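Local coordinates for protein putative enoyl-CoA hydratase/isomerase (Acinetobacter baumannii, PDB 3FDU) that probably hydrates or isomerises enoyl-CoA thioesters, as a trimeric member of the crotonase superfamily, at residues A[33-38]-A[85-90]; A[73-78]-A[240-245]; A[113-118]-A[132-137]; A[140-145]-A[230-235]. The protein carries 4 engineered substitutions. All coordinates share one frame; numbering follows the deposited sequence.

Contact 1 (A[33-38]-A[85-90]). With SO4 (sulfate ion), chain G.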
loop_
_atom_site.group_PDB
_atom_site.type_symbol
_atom_site.label_atom_id
_atom_site.label_comp_id
_atom_site.label_asym_id
_atom_site.label_seq_id
_atom_site.Cartn_x
_atom_site.Cartn_y
_atom_site.Cartn_z
ATOM N N LEU A 33 -4.392 -28.870 15.244
ATOM C CA LEU A 33 -3.775 -27.750 15.960
ATOM C C LEU A 33 -4.257 -26.426 15.357
ATOM O O LEU A 33 -4.575 -25.497 16.097
ATOM C CB LEU A 33 -2.243 -27.882 15.928
ATOM C CG LEU A 33 -1.387 -26.767 16.574
ATOM C CD1 LEU A 33 -1.847 -26.517 18.023
ATOM C CD2 LEU A 33 0.059 -27.216 16.547
ATOM N N TYR A 34 -4.369 -26.335 14.021
ATOM C CA TYR A 34 -5.011 -25.136 13.444
ATOM C C TYR A 34 -6.401 -24.851 14.120
ATOM O O TYR A 34 -6.734 -23.702 14.503
ATOM C CB TYR A 34 -5.247 -25.293 11.951
ATOM C CG TYR A 34 -4.057 -25.350 11.014
ATOM C CD1 TYR A 34 -3.337 -24.197 10.685
ATOM C CD2 TYR A 34 -3.707 -26.545 10.382
ATOM C CE1 TYR A 34 -2.293 -24.237 9.776
ATOM C CE2 TYR A 34 -2.652 -26.595 9.468
ATOM C CZ TYR A 34 -1.944 -25.444 9.188
ATOM O OH TYR A 34 -0.930 -25.466 8.247
ATOM N N LEU A 35 -7.202 -25.898 14.289
ATOM C CA LEU A 35 -8.538 -25.733 14.897
ATOM C C LEU A 35 -8.495 -25.365 16.360
ATOM O O LEU A 35 -9.337 -24.571 16.863
ATOM C CB LEU A 35 -9.347 -27.021 14.732
ATOM C CG LEU A 35 -9.496 -27.482 13.274
ATOM C CD1 LEU A 35 -10.322 -28.777 13.192
ATOM C CD2 LEU A 35 -10.155 -26.382 12.387
ATOM N N TRP A 36 -7.557 -25.969 17.089
ATOM C CA TRP A 36 -7.411 -25.618 18.502
ATOM C C TRP A 36 -7.018 -24.150 18.624
ATOM O O TRP A 36 -7.502 -23.453 19.511
ATOM C CB TRP A 36 -6.336 -26.471 19.190
ATOM C CG TRP A 36 -6.685 -27.930 19.172
ATOM C CD1 TRP A 36 -7.932 -28.466 19.056
ATOM C CD2 TRP A 36 -5.764 -29.043 19.218
ATOM N NE1 TRP A 36 -7.849 -29.848 19.042
ATOM C CE2 TRP A 36 -6.535 -30.225 19.160
ATOM C CE3 TRP A 36 -4.379 -29.148 19.340
ATOM C CZ2 TRP A 36 -5.951 -31.512 19.183
ATOM C CZ3 TRP A 36 -3.792 -30.416 19.387
ATOM C CH2 TRP A 36 -4.589 -31.587 19.304
ATOM N N ILE A 37 -6.092 -23.693 17.771
ATOM C CA ILE A 37 -5.748 -22.261 17.834
ATOM C C ILE A 37 -6.978 -21.383 17.480
ATOM O O ILE A 37 -7.241 -20.347 18.131
ATOM C CB ILE A 37 -4.549 -21.895 16.954
ATOM C CG1 ILE A 37 -3.276 -22.716 17.370
ATOM C CG2 ILE A 37 -4.234 -20.395 17.138
ATOM C CD1 ILE A 37 -2.124 -22.647 16.265
ATOM N N ALA A 38 -7.701 -21.770 16.426
ATOM C CA ALA A 38 -8.923 -21.036 16.021
ATOM C C ALA A 38 -9.935 -20.969 17.141
ATOM O O ALA A 38 -10.511 -19.908 17.399
ATOM C CB ALA A 38 -9.559 -21.688 14.773
ATOM N N GLN A 85 -13.726 -24.448 4.934
ATOM C CA GLN A 85 -13.750 -25.069 6.255
ATOM C C GLN A 85 -12.545 -25.995 6.461
ATOM O O GLN A 85 -12.444 -26.676 7.489
ATOM C CB GLN A 85 -15.082 -25.845 6.464
ATOM C CG GLN A 85 -16.317 -24.958 6.338
ATOM C CD GLN A 85 -16.377 -23.944 7.441
ATOM O OE1 GLN A 85 -16.236 -24.290 8.613
ATOM N NE2 GLN A 85 -16.595 -22.682 7.087
ATOM N N VAL A 86 -11.605 -25.994 5.525
ATOM C CA VAL A 86 -10.346 -26.751 5.725
ATOM C C VAL A 86 -9.504 -25.999 6.818
ATOM O O VAL A 86 -9.472 -24.771 6.795
ATOM C CB VAL A 86 -9.612 -26.964 4.386
ATOM C CG1 VAL A 86 -8.217 -27.615 4.571
ATOM C CG2 VAL A 86 -10.463 -27.902 3.440
ATOM N N PRO A 87 -8.851 -26.731 7.769
ATOM C CA PRO A 87 -8.363 -26.110 9.039
ATOM C C PRO A 87 -7.559 -24.825 8.939
ATOM O O PRO A 87 -7.865 -23.904 9.674
ATOM C CB PRO A 87 -7.562 -27.245 9.710
ATOM C CG PRO A 87 -8.322 -28.534 9.223
ATOM C CD PRO A 87 -8.617 -28.193 7.762
ATOM N N PRO A 88 -6.590 -24.715 8.012
ATOM C CA PRO A 88 -5.869 -23.414 7.988
ATOM C C PRO A 88 -6.785 -22.221 7.670
ATOM O O PRO A 88 -6.556 -21.162 8.187
ATOM C CB PRO A 88 -4.868 -23.553 6.835
ATOM C CG PRO A 88 -4.824 -25.021 6.463
ATOM C CD PRO A 88 -6.057 -25.684 7.033
ATOM N N PHE A 89 -7.764 -22.368 6.777
ATOM C CA PHE A 89 -8.693 -21.231 6.510
ATOM C C PHE A 89 -9.583 -20.892 7.698
ATOM O O PHE A 89 -9.949 -19.714 7.912
ATOM C CB PHE A 89 -9.503 -21.520 5.253
ATOM C CG PHE A 89 -8.647 -21.935 4.104
ATOM C CD1 PHE A 89 -7.941 -21.001 3.403
ATOM C CD2 PHE A 89 -8.535 -23.276 3.742
ATOM C CE1 PHE A 89 -7.130 -21.381 2.323
ATOM C CE2 PHE A 89 -7.718 -23.665 2.700
ATOM C CZ PHE A 89 -6.981 -22.712 2.000
ATOM N N VAL A 90 -9.927 -21.907 8.486
ATOM C CA VAL A 90 -10.702 -21.701 9.737
ATOM C C VAL A 90 -9.898 -20.814 10.734
ATOM O O VAL A 90 -10.417 -19.843 11.287
ATOM C CB VAL A 90 -11.105 -23.053 10.428
ATOM C CG1 VAL A 90 -11.763 -22.802 11.869
ATOM C CG2 VAL A 90 -12.113 -23.844 9.535
HETATM S S SO4 G . -17.340 -18.987 8.190
HETATM O O1 SO4 G . -17.629 -17.779 7.400
HETATM O O2 SO4 G . -18.329 -20.019 7.915
HETATM O O3 SO4 G . -15.990 -19.485 7.930
HETATM O O4 SO4 G . -17.337 -18.621 9.610
#
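Tyr-34 O accepts the backbone N-H of Ala-38 at 2.9 Å from N to O. This helical bond sets Tyr-34 and Ala-38 one turn apart, and both face segment 85-90. No hydrogen bond crosses between the segments. The joint is apolar and is built on two adjacent prolines. Pro-88 lies over one face of the Tyr-34 ring in a CH-pi contact. Pro-88 CG sits 4.1 Å from the centroid of the Tyr-34 ring and only 15° off the ring normal. Pro-87 meets the root of the same side chain, with its CB 3.8 Å from Tyr-34 CB. The phenol OH is held outside the segments by a hydrogen bond to Asn-66 OD1. Leu-35 swings its CG opposite its own carbonyl carbon (chi1 -57°), and this carries CD2 onto Pro-87. Leu-35 CD2 comes within 3.8 Å of Pro-87 CA. Leu-35 CD2 also lies 4.0 Å from Val-90 CG1. One turn on, Ala-38 CB packs on Val-90 CG1 at 3.8 Å. The bent side chain of Gln-85 ends at a sulfate, probably from the crystallisation liquor. Gln-85 NE2 makes weak hydrogen bonds to sulfate O2 at 3.3 Å and to sulfate O3 at 3.4 Å. Lys-93 and Arg-97 also bind this ion. Val-86 is the N-cap of helix 87-97, and the two prolines open its first turn, where backbone N-H groups are not needed for helical bonds. The whole is plain helix-to-helix packing in a crotonase fold, joining helix 31-46 to the start of helix 87-97.

Contact 2 (A[73-78]-A[240-245]); sequences GFVQNP and EMLEAV
Val-75 has chi1 at 160°, which sets CG1 anti to the backbone N, and CG1 then lies against helix 239-248. Val-245 has chi1 at 170°, which puts its CG2 opposite the carbonyl carbon and against Val-75. This is helix-to-helix packing near the C-terminal end of a crotonase-type chain, where helix 239-248 meets the last turn of helix 68-76. Val-75 is the centre of it. Its CG1 settles between three residues of the other helix. Val-75 CG1 is 3.9 Å from Leu-242 CA, 3.9 Å from Val-245 CG2 and 3.9 Å from Met-241 CG. The other methyl, Val-75 CG2, rests on Met-241 CG at 3.8 Å, with the two side chains crossing at about a right angle. Beyond CG the Met-241 chain bends and leads to Phe-71 and Leu-141. Gln-76 forms the more exposed border of the contact. Gln-76 CG lies 3.9 Å from Leu-242 CD1. Its side chain reaches along the helix, and its amide nitrogen is hydrogen-bonded to Met-72 O, one turn back. No hydrogen bond joins the two segments. The amide meets the partner helix by packing alone: Gln-76 NE2 lies 3.8 Å from Val-245 CG1.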
loop_
_atom_site.group_PDB
_atom_site.type_symbol
_atom_site.label_atom_id
_atom_site.label_comp_id
_atom_site.label_asym_id
_atom_site.label_seq_id
_atom_site.Cartn_x
_atom_site.Cartn_y
_atom_site.Cartn_z
ATOM N N GLY A 73 -0.469 -36.916 3.704
ATOM C CA GLY A 73 -1.629 -37.754 3.969
ATOM C C GLY A 73 -2.868 -37.065 3.410
ATOM O O GLY A 73 -3.760 -37.707 2.850
ATOM N N PHE A 74 -2.921 -35.746 3.562
ATOM C CA PHE A 74 -4.049 -34.952 3.075
ATOM C C PHE A 74 -4.216 -34.992 1.550
ATOM O O PHE A 74 -5.354 -35.162 1.039
ATOM C CB PHE A 74 -3.951 -33.503 3.593
ATOM C CG PHE A 74 -5.197 -32.682 3.381
ATOM C CD1 PHE A 74 -6.191 -32.623 4.364
ATOM C CD2 PHE A 74 -5.347 -31.916 2.236
ATOM C CE1 PHE A 74 -7.338 -31.818 4.197
ATOM C CE2 PHE A 74 -6.483 -31.113 2.047
ATOM C CZ PHE A 74 -7.476 -31.052 3.038
ATOM N N VAL A 75 -3.110 -34.840 0.823
ATOM C CA VAL A 75 -3.164 -34.824 -0.632
ATOM C C VAL A 75 -3.758 -36.180 -1.146
ATOM O O VAL A 75 -4.510 -36.220 -2.139
ATOM C CB VAL A 75 -1.768 -34.601 -1.257
ATOM C CG1 VAL A 75 -1.757 -35.085 -2.751
ATOM C CG2 VAL A 75 -1.327 -33.115 -1.138
ATOM N N GLN A 76 -3.427 -37.266 -0.461
ATOM C CA GLN A 76 -3.943 -38.583 -0.811
ATOM C C GLN A 76 -5.372 -38.890 -0.334
ATOM O O GLN A 76 -5.971 -39.859 -0.781
ATOM C CB GLN A 76 -2.981 -39.661 -0.333
ATOM C CG GLN A 76 -1.597 -39.516 -0.954
ATOM C CD GLN A 76 -0.597 -40.492 -0.360
ATOM O OE1 GLN A 76 -0.476 -41.613 -0.840
ATOM N NE2 GLN A 76 0.115 -40.075 0.675
ATOM N N ASN A 77 -5.920 -38.078 0.560
ATOM C CA ASN A 77 -7.254 -38.276 1.101
ATOM C C ASN A 77 -7.868 -36.922 1.383
ATOM O O ASN A 77 -8.099 -36.602 2.529
ATOM C CB ASN A 77 -7.196 -39.083 2.421
ATOM C CG ASN A 77 -8.582 -39.616 2.847
ATOM O OD1 ASN A 77 -9.533 -39.608 2.057
ATOM N ND2 ASN A 77 -8.682 -40.104 4.094
ATOM N N PRO A 78 -8.057 -36.093 0.354
ATOM C CA PRO A 78 -8.432 -34.692 0.619
ATOM C C PRO A 78 -9.821 -34.490 1.243
ATOM O O PRO A 78 -10.750 -35.231 0.914
ATOM C CB PRO A 78 -8.386 -34.019 -0.773
ATOM C CG PRO A 78 -8.436 -35.209 -1.779
ATOM C CD PRO A 78 -7.713 -36.340 -1.065
ATOM N N GLU A 240 -0.912 -33.637 -10.848
ATOM C CA GLU A 240 0.538 -33.553 -10.707
ATOM C C GLU A 240 0.987 -33.533 -9.233
ATOM O O GLU A 240 2.066 -34.044 -8.889
ATOM C CB GLU A 240 1.139 -32.433 -11.592
ATOM C CG GLU A 240 0.836 -31.001 -11.187
ATOM C CD GLU A 240 -0.502 -30.467 -11.772
ATOM O OE1 GLU A 240 -1.410 -31.292 -12.083
ATOM O OE2 GLU A 240 -0.651 -29.214 -11.880
ATOM N N MET A 241 0.142 -33.025 -8.342
ATOM C CA MET A 241 0.477 -33.001 -6.915
ATOM C C MET A 241 0.449 -34.425 -6.348
ATOM O O MET A 241 1.360 -34.851 -5.622
ATOM C CB MET A 241 -0.509 -32.094 -6.126
ATOM C CG MET A 241 -0.210 -31.971 -4.611
ATOM S SD MET A 241 1.399 -31.093 -4.171
ATOM C CE MET A 241 0.922 -29.506 -4.649
ATOM N N LEU A 242 -0.629 -35.163 -6.637
ATOM C CA LEU A 242 -0.716 -36.557 -6.219
ATOM C C LEU A 242 0.495 -37.439 -6.698
ATOM O O LEU A 242 1.014 -38.229 -5.924
ATOM C CB LEU A 242 -2.039 -37.186 -6.709
ATOM C CG LEU A 242 -2.266 -38.646 -6.278
ATOM C CD1 LEU A 242 -2.285 -38.801 -4.746
ATOM C CD2 LEU A 242 -3.660 -39.188 -6.857
ATOM N N GLU A 243 0.914 -37.310 -7.952
ATOM C CA GLU A 243 2.049 -38.092 -8.497
ATOM C C GLU A 243 3.297 -37.768 -7.716
ATOM O O GLU A 243 4.047 -38.663 -7.294
ATOM C CB GLU A 243 2.345 -37.708 -9.951
ATOM C CG GLU A 243 1.215 -37.959 -10.930
ATOM C CD GLU A 243 1.414 -39.203 -11.801
ATOM O OE1 GLU A 243 1.354 -40.340 -11.274
ATOM O OE2 GLU A 243 1.599 -39.036 -13.030
ATOM N N ALA A 244 3.518 -36.469 -7.499
ATOM C CA ALA A 244 4.703 -36.051 -6.747
ATOM C C ALA A 244 4.679 -36.554 -5.301
ATOM O O ALA A 244 5.692 -37.028 -4.783
ATOM C CB ALA A 244 4.871 -34.572 -6.836
ATOM N N VAL A 245 3.522 -36.550 -4.644
ATOM C CA VAL A 245 3.486 -37.049 -3.290
ATOM C C VAL A 245 3.686 -38.573 -3.280
ATOM O O VAL A 245 4.435 -39.143 -2.447
ATOM C CB VAL A 245 2.167 -36.655 -2.523
ATOM C CG1 VAL A 245 2.096 -37.399 -1.218
ATOM C CG2 VAL A 245 2.099 -35.107 -2.276
#

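Contact 3 (A[113-118]-A[132-137]); sequences IGVTIL and FQIPFV
The ring of Phe-136 meets Thr-116 at its edge. Thr-116 CG2 lies in the ring plane, 3.8 Å from Phe-136 CE2. The Thr-116 methyl stands opposite its own carbonyl carbon (OG1 chi1 62°) and approaches the ring head-on. The backbone atom Ile-113 N is near the same end of the ring, 4.1 Å from Phe-136 CZ. The second ring, Phe-132, also has a methyl at its edge: Val-115 CG2 is 4.1 Å from Phe-132 CD1. Leu-118 comes to the far part of this ring obliquely, with its CD1 3.9 Å from Phe-132 CE1. The neighbouring ring of Phe-170 meets Phe-132 with the planes about 15° apart. Val-115 also packs on the chain next to Phe-132, at Gln-133 and Ile-134. Val-115 CG2 touches the backbone at Gln-133 O, 3.6 Å away. Val-115 CG1 crosses the side chain of Ile-134, reaching CD1 of Ile-134 at 4.0 Å. The contact is buried, and no hydrogen bond spans it. The short helix 113-116 thus packs on the end of strand 131-133 and on the loop that follows. Gln-133 pairs through its backbone with Ala-110 and Gly-112. Leu-118 leans on Ile-104 and Val-106 of strand 102-106, and Leu-118 O makes a weak hydrogen bond to His-158 of the third subunit. Ile-113 and Thr-116 pack on Leu-92 of helix 87-97.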
loop_
_atom_site.group_PDB
_atom_site.type_symbol
_atom_site.label_atom_id
_atom_site.label_comp_id
_atom_site.label_asym_id
_atom_site.label_seq_id
_atom_site.Cartn_x
_atom_site.Cartn_y
_atom_site.Cartn_z
ATOM N N ILE A 113 1.623 -20.132 6.331
ATOM C CA ILE A 113 0.747 -19.535 7.317
ATOM C C ILE A 113 1.471 -18.662 8.387
ATOM O O ILE A 113 0.850 -17.794 8.984
ATOM C CB ILE A 113 -0.068 -20.619 8.047
ATOM C CG1 ILE A 113 -1.136 -19.935 8.912
ATOM C CG2 ILE A 113 0.842 -21.486 8.927
ATOM C CD1 ILE A 113 -2.512 -20.443 8.690
ATOM N N GLY A 114 2.763 -18.901 8.641
ATOM C CA GLY A 114 3.549 -18.036 9.543
ATOM C C GLY A 114 3.674 -16.613 9.017
ATOM O O GLY A 114 3.805 -15.670 9.818
ATOM N N VAL A 115 3.604 -16.435 7.700
ATOM C CA VAL A 115 3.506 -15.098 7.109
ATOM C C VAL A 115 2.029 -14.648 6.916
ATOM O O VAL A 115 1.706 -13.491 7.196
ATOM C CB VAL A 115 4.189 -14.994 5.716
ATOM C CG1 VAL A 115 3.930 -13.608 5.045
ATOM C CG2 VAL A 115 5.704 -15.128 5.816
ATOM N N THR A 116 1.152 -15.511 6.377
ATOM C CA THR A 116 -0.220 -15.012 6.063
ATOM C C THR A 116 -1.061 -14.669 7.312
ATOM O O THR A 116 -1.929 -13.809 7.238
ATOM C CB THR A 116 -0.982 -15.969 5.170
ATOM O OG1 THR A 116 -1.134 -17.210 5.862
ATOM C CG2 THR A 116 -0.239 -16.186 3.830
ATOM N N ILE A 117 -0.805 -15.328 8.442
ATOM C CA ILE A 117 -1.470 -14.965 9.683
ATOM C C ILE A 117 -1.074 -13.547 10.164
ATOM O O ILE A 117 -1.867 -12.872 10.829
ATOM C CB ILE A 117 -1.272 -16.023 10.820
ATOM C CG1 ILE A 117 -2.334 -15.792 11.902
ATOM C CG2 ILE A 117 0.138 -15.889 11.442
ATOM C CD1 ILE A 117 -2.996 -16.956 12.451
ATOM N N LEU A 118 0.123 -13.076 9.794
ATOM C CA LEU A 118 0.569 -11.711 10.142
ATOM C C LEU A 118 -0.353 -10.673 9.531
ATOM O O LEU A 118 -0.528 -9.571 10.080
ATOM C CB LEU A 118 1.999 -11.460 9.628
ATOM C CG LEU A 118 3.030 -12.474 10.127
ATOM C CD1 LEU A 118 4.383 -12.050 9.602
ATOM C CD2 LEU A 118 2.969 -12.540 11.686
ATOM N N PHE A 132 11.475 -15.515 7.099
ATOM C CA PHE A 132 10.115 -15.635 6.564
ATOM C C PHE A 132 10.126 -16.289 5.171
ATOM O O PHE A 132 11.078 -16.155 4.417
ATOM C CB PHE A 132 9.471 -14.261 6.416
ATOM C CG PHE A 132 9.427 -13.426 7.688
ATOM C CD1 PHE A 132 8.307 -13.467 8.513
ATOM C CD2 PHE A 132 10.471 -12.565 8.020
ATOM C CE1 PHE A 132 8.239 -12.682 9.672
ATOM C CE2 PHE A 132 10.426 -11.775 9.192
ATOM C CZ PHE A 132 9.309 -11.832 10.027
ATOM N N GLN A 133 9.001 -16.912 4.799
ATOM C CA GLN A 133 8.861 -17.408 3.436
ATOM C C GLN A 133 7.391 -17.671 3.128
ATOM O O GLN A 133 6.636 -18.080 4.018
ATOM C CB GLN A 133 9.665 -18.718 3.258
ATOM C CG GLN A 133 9.672 -19.232 1.755
ATOM C CD GLN A 133 10.296 -20.623 1.706
ATOM O OE1 GLN A 133 10.385 -21.288 2.740
ATOM N NE2 GLN A 133 10.762 -21.033 0.543
ATOM N N ILE A 134 6.976 -17.383 1.878
ATOM C CA ILE A 134 5.673 -17.812 1.352
ATOM C C ILE A 134 5.950 -18.819 0.244
ATOM O O ILE A 134 6.146 -18.457 -0.916
ATOM C CB ILE A 134 4.895 -16.618 0.721
ATOM C CG1 ILE A 134 5.069 -15.373 1.604
ATOM C CG2 ILE A 134 3.362 -16.938 0.588
ATOM C CD1 ILE A 134 4.243 -14.183 1.129
ATOM N N PRO A 135 6.011 -20.076 0.594
ATOM C CA PRO A 135 6.471 -21.118 -0.340
ATOM C C PRO A 135 5.391 -21.689 -1.235
ATOM O O PRO A 135 5.688 -22.636 -2.013
ATOM C CB PRO A 135 6.965 -22.228 0.602
ATOM C CG PRO A 135 6.099 -22.069 1.825
ATOM C CD PRO A 135 5.804 -20.587 1.958
ATOM N N PHE A 136 4.166 -21.139 -1.180
ATOM C CA PHE A 136 3.025 -21.742 -1.911
ATOM C C PHE A 136 3.323 -21.984 -3.391
ATOM O O PHE A 136 3.052 -23.063 -3.920
ATOM C CB PHE A 136 1.702 -20.904 -1.759
ATOM C CG PHE A 136 1.350 -20.562 -0.294
ATOM C CD1 PHE A 136 1.365 -21.536 0.694
ATOM C CD2 PHE A 136 0.995 -19.261 0.066
ATOM C CE1 PHE A 136 1.058 -21.205 2.044
ATOM C CE2 PHE A 136 0.679 -18.948 1.375
ATOM C CZ PHE A 136 0.722 -19.908 2.351
ATOM N N VAL A 137 3.853 -21.002 -4.099
ATOM C CA VAL A 137 4.128 -21.259 -5.535
ATOM C C VAL A 137 5.077 -22.440 -5.787
ATOM O O VAL A 137 4.857 -23.262 -6.709
ATOM C CB VAL A 137 4.577 -19.978 -6.281
ATOM C CG1 VAL A 137 5.130 -20.350 -7.699
ATOM C CG2 VAL A 137 3.337 -19.019 -6.428
#

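Contact 4 (A[140-145]-A[230-235]); sequences GLSPEG and EIFMQR
Phe-232 on helix 218-236 pushes its ring into the loop 140-145. Its CG stands opposite the backbone N (chi1 -173°), which brings the ring beside the loop backbone. Leu-141 CD2 lies over one face, 4.2 Å above the plane of the Phe-232 ring and toward its rim. Ser-142 O meets the ring edge in its plane, 3.4 Å from Phe-232 CD1. This carbonyl oxygen is buried and has no hydrogen-bond partner in the model. The Glu-144 carboxylate comes obliquely, its plane 40° from the ring and OE1 4.0 Å from Phe-232 CE1. Arg-235, one turn on, lies against the start of the loop. Arg-235 CB is 3.3 Å from Gly-140 O. Arg-235 NE donates a weak hydrogen bond to Gly-140 O at 3.4 Å, with the oxygen near the guanidinium plane. A water weakly bridges Gly-140 O and Arg-235 NH2, and Glu-240 forms a salt bridge with NH2. Leu-141 O is hydrogen-bonded to Ser-206 of the second subunit. A Ser-Pro-Glu-Gly loop of this kind carries the catalytic glutamate in peroxisomal enoyl-CoA isomerases. The site is therefore consistent with a crotonase-fold isomerase pocket, though a role for Glu-144 is only inferred.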
loop_
_atom_site.group_PDB
_atom_site.type_symbol
_atom_site.label_atom_id
_atom_site.label_comp_id
_atom_site.label_asym_id
_atom_site.label_seq_id
_atom_site.Cartn_x
_atom_site.Cartn_y
_atom_site.Cartn_z
ATOM N N GLY A 140 3.672 -25.853 -5.622
ATOM C CA GLY A 140 2.539 -26.177 -6.555
ATOM C C GLY A 140 1.140 -25.761 -6.073
ATOM O O GLY A 140 0.112 -26.194 -6.616
ATOM N N LEU A 141 1.106 -24.902 -5.054
ATOM C CA LEU A 141 -0.123 -24.362 -4.525
ATOM C C LEU A 141 -0.386 -22.908 -4.959
ATOM O O LEU A 141 -0.057 -22.507 -6.092
ATOM C CB LEU A 141 -0.101 -24.518 -3.001
ATOM C CG LEU A 141 0.110 -25.977 -2.527
ATOM C CD1 LEU A 141 0.599 -26.192 -1.063
ATOM C CD2 LEU A 141 -1.241 -26.751 -2.747
ATOM N N SER A 142 -1.022 -22.114 -4.103
ATOM C CA SER A 142 -1.513 -20.794 -4.545
ATOM C C SER A 142 -1.788 -20.005 -3.282
ATOM O O SER A 142 -1.596 -20.526 -2.184
ATOM C CB SER A 142 -2.808 -20.924 -5.424
ATOM O OG SER A 142 -3.814 -21.623 -4.690
ATOM N N PRO A 143 -2.231 -18.753 -3.404
ATOM C CA PRO A 143 -2.249 -17.951 -2.148
ATOM C C PRO A 143 -3.247 -18.454 -1.090
ATOM O O PRO A 143 -4.264 -19.093 -1.452
ATOM C CB PRO A 143 -2.718 -16.567 -2.649
ATOM C CG PRO A 143 -2.086 -16.506 -4.087
ATOM C CD PRO A 143 -2.336 -17.917 -4.619
ATOM N N GLU A 144 -2.987 -18.182 0.205
ATOM C CA GLU A 144 -4.054 -18.308 1.217
ATOM C C GLU A 144 -4.041 -17.151 2.213
ATOM O O GLU A 144 -3.174 -16.285 2.144
ATOM C CB GLU A 144 -4.054 -19.674 1.952
ATOM C CG GLU A 144 -2.683 -20.260 2.281
ATOM C CD GLU A 144 -2.668 -21.042 3.612
ATOM O OE1 GLU A 144 -3.236 -22.166 3.655
ATOM O OE2 GLU A 144 -2.031 -20.572 4.591
ATOM N N GLY A 145 -5.013 -17.123 3.112
ATOM C CA GLY A 145 -5.128 -16.036 4.088
ATOM C C GLY A 145 -5.497 -14.673 3.524
ATOM O O GLY A 145 -5.361 -13.650 4.197
ATOM N N GLU A 230 -10.829 -22.054 -2.427
ATOM C CA GLU A 230 -11.331 -22.910 -3.522
ATOM C C GLU A 230 -10.236 -23.214 -4.564
ATOM O O GLU A 230 -9.977 -24.387 -4.947
ATOM C CB GLU A 230 -12.580 -22.237 -4.146
ATOM C CG GLU A 230 -13.137 -22.980 -5.356
ATOM C CD GLU A 230 -14.544 -22.461 -5.759
ATOM O OE1 GLU A 230 -15.278 -23.269 -6.354
ATOM O OE2 GLU A 230 -14.912 -21.289 -5.478
ATOM N N ILE A 231 -9.542 -22.164 -4.983
ATOM C CA ILE A 231 -8.415 -22.322 -5.887
ATOM C C ILE A 231 -7.274 -23.174 -5.273
ATOM O O ILE A 231 -6.690 -24.016 -5.953
ATOM C CB ILE A 231 -7.902 -20.940 -6.377
ATOM C CG1 ILE A 231 -9.023 -20.312 -7.247
ATOM C CG2 ILE A 231 -6.473 -21.083 -7.107
ATOM C CD1 ILE A 231 -8.792 -18.867 -7.582
ATOM N N PHE A 232 -6.997 -22.953 -3.996
ATOM C CA PHE A 232 -5.961 -23.671 -3.259
ATOM C C PHE A 232 -6.252 -25.206 -3.282
ATOM O O PHE A 232 -5.355 -26.024 -3.518
ATOM C CB PHE A 232 -5.923 -23.150 -1.804
ATOM C CG PHE A 232 -4.775 -23.707 -0.968
ATOM C CD1 PHE A 232 -3.585 -22.989 -0.818
ATOM C CD2 PHE A 232 -4.906 -24.907 -0.297
ATOM C CE1 PHE A 232 -2.492 -23.513 -0.021
ATOM C CE2 PHE A 232 -3.829 -25.434 0.487
ATOM C CZ PHE A 232 -2.637 -24.727 0.633
ATOM N N MET A 233 -7.507 -25.587 -3.037
ATOM C CA MET A 233 -7.873 -27.016 -3.068
ATOM C C MET A 233 -7.794 -27.683 -4.447
ATOM O O MET A 233 -7.463 -28.897 -4.543
ATOM C CB MET A 233 -9.238 -27.245 -2.377
ATOM C CG MET A 233 -9.193 -27.125 -0.821
ATOM S SD MET A 233 -8.074 -28.254 0.108
ATOM C CE MET A 233 -8.842 -29.853 -0.435
ATOM N N GLN A 234 -8.088 -26.911 -5.504
ATOM C CA GLN A 234 -7.836 -27.311 -6.913
ATOM C C GLN A 234 -6.375 -27.688 -7.127
ATOM O O GLN A 234 -6.063 -28.681 -7.786
ATOM C CB GLN A 234 -8.186 -26.176 -7.888
ATOM C CG GLN A 234 -9.692 -25.835 -7.943
ATOM C CD GLN A 234 -10.005 -24.627 -8.843
ATOM O OE1 GLN A 234 -9.133 -24.082 -9.540
ATOM N NE2 GLN A 234 -11.246 -24.222 -8.835
ATOM N N ARG A 235 -5.481 -26.856 -6.589
ATOM C CA ARG A 235 -4.029 -27.166 -6.608
ATOM C C ARG A 235 -3.672 -28.324 -5.746
ATOM O O ARG A 235 -2.936 -29.195 -6.186
ATOM C CB ARG A 235 -3.183 -25.943 -6.170
ATOM C CG ARG A 235 -3.652 -24.646 -6.755
ATOM C CD ARG A 235 -2.999 -24.243 -8.039
ATOM N NE ARG A 235 -2.380 -25.342 -8.732
ATOM C CZ ARG A 235 -2.967 -26.027 -9.710
ATOM N NH1 ARG A 235 -4.199 -25.703 -10.099
ATOM N NH2 ARG A 235 -2.306 -27.012 -10.306
HETATM O O HOH W 1 0.544 -25.710 -10.004
#

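Overall arrangement
Contacts 1, 3 and 4 gather round Glu-144. Pro-88 CB lies 3.8 Å from Glu-144 OE1, and Phe-136 CZ lies 3.4 Å from Glu-144 CG. Bound glycerol, probably from the crystallisation liquor, lies about 4 Å from the side chain of Pro-88 and likewise from that of Phe-232, consistent with a pocket here. Contacts 3 and 4 share a probable hydrogen bond between Phe-136 O and Leu-141 N at 2.9 Å. The centre of contact 2 is about 24 Å from the centre of the chain. A salt bridge, Glu-240 OE2 to Arg-235 NH2 at 3.2 Å, ties it to contact 4, as does Phe-74 on Met-233. Val-86 CG1 on Phe-74 CZ joins contacts 1 and 2.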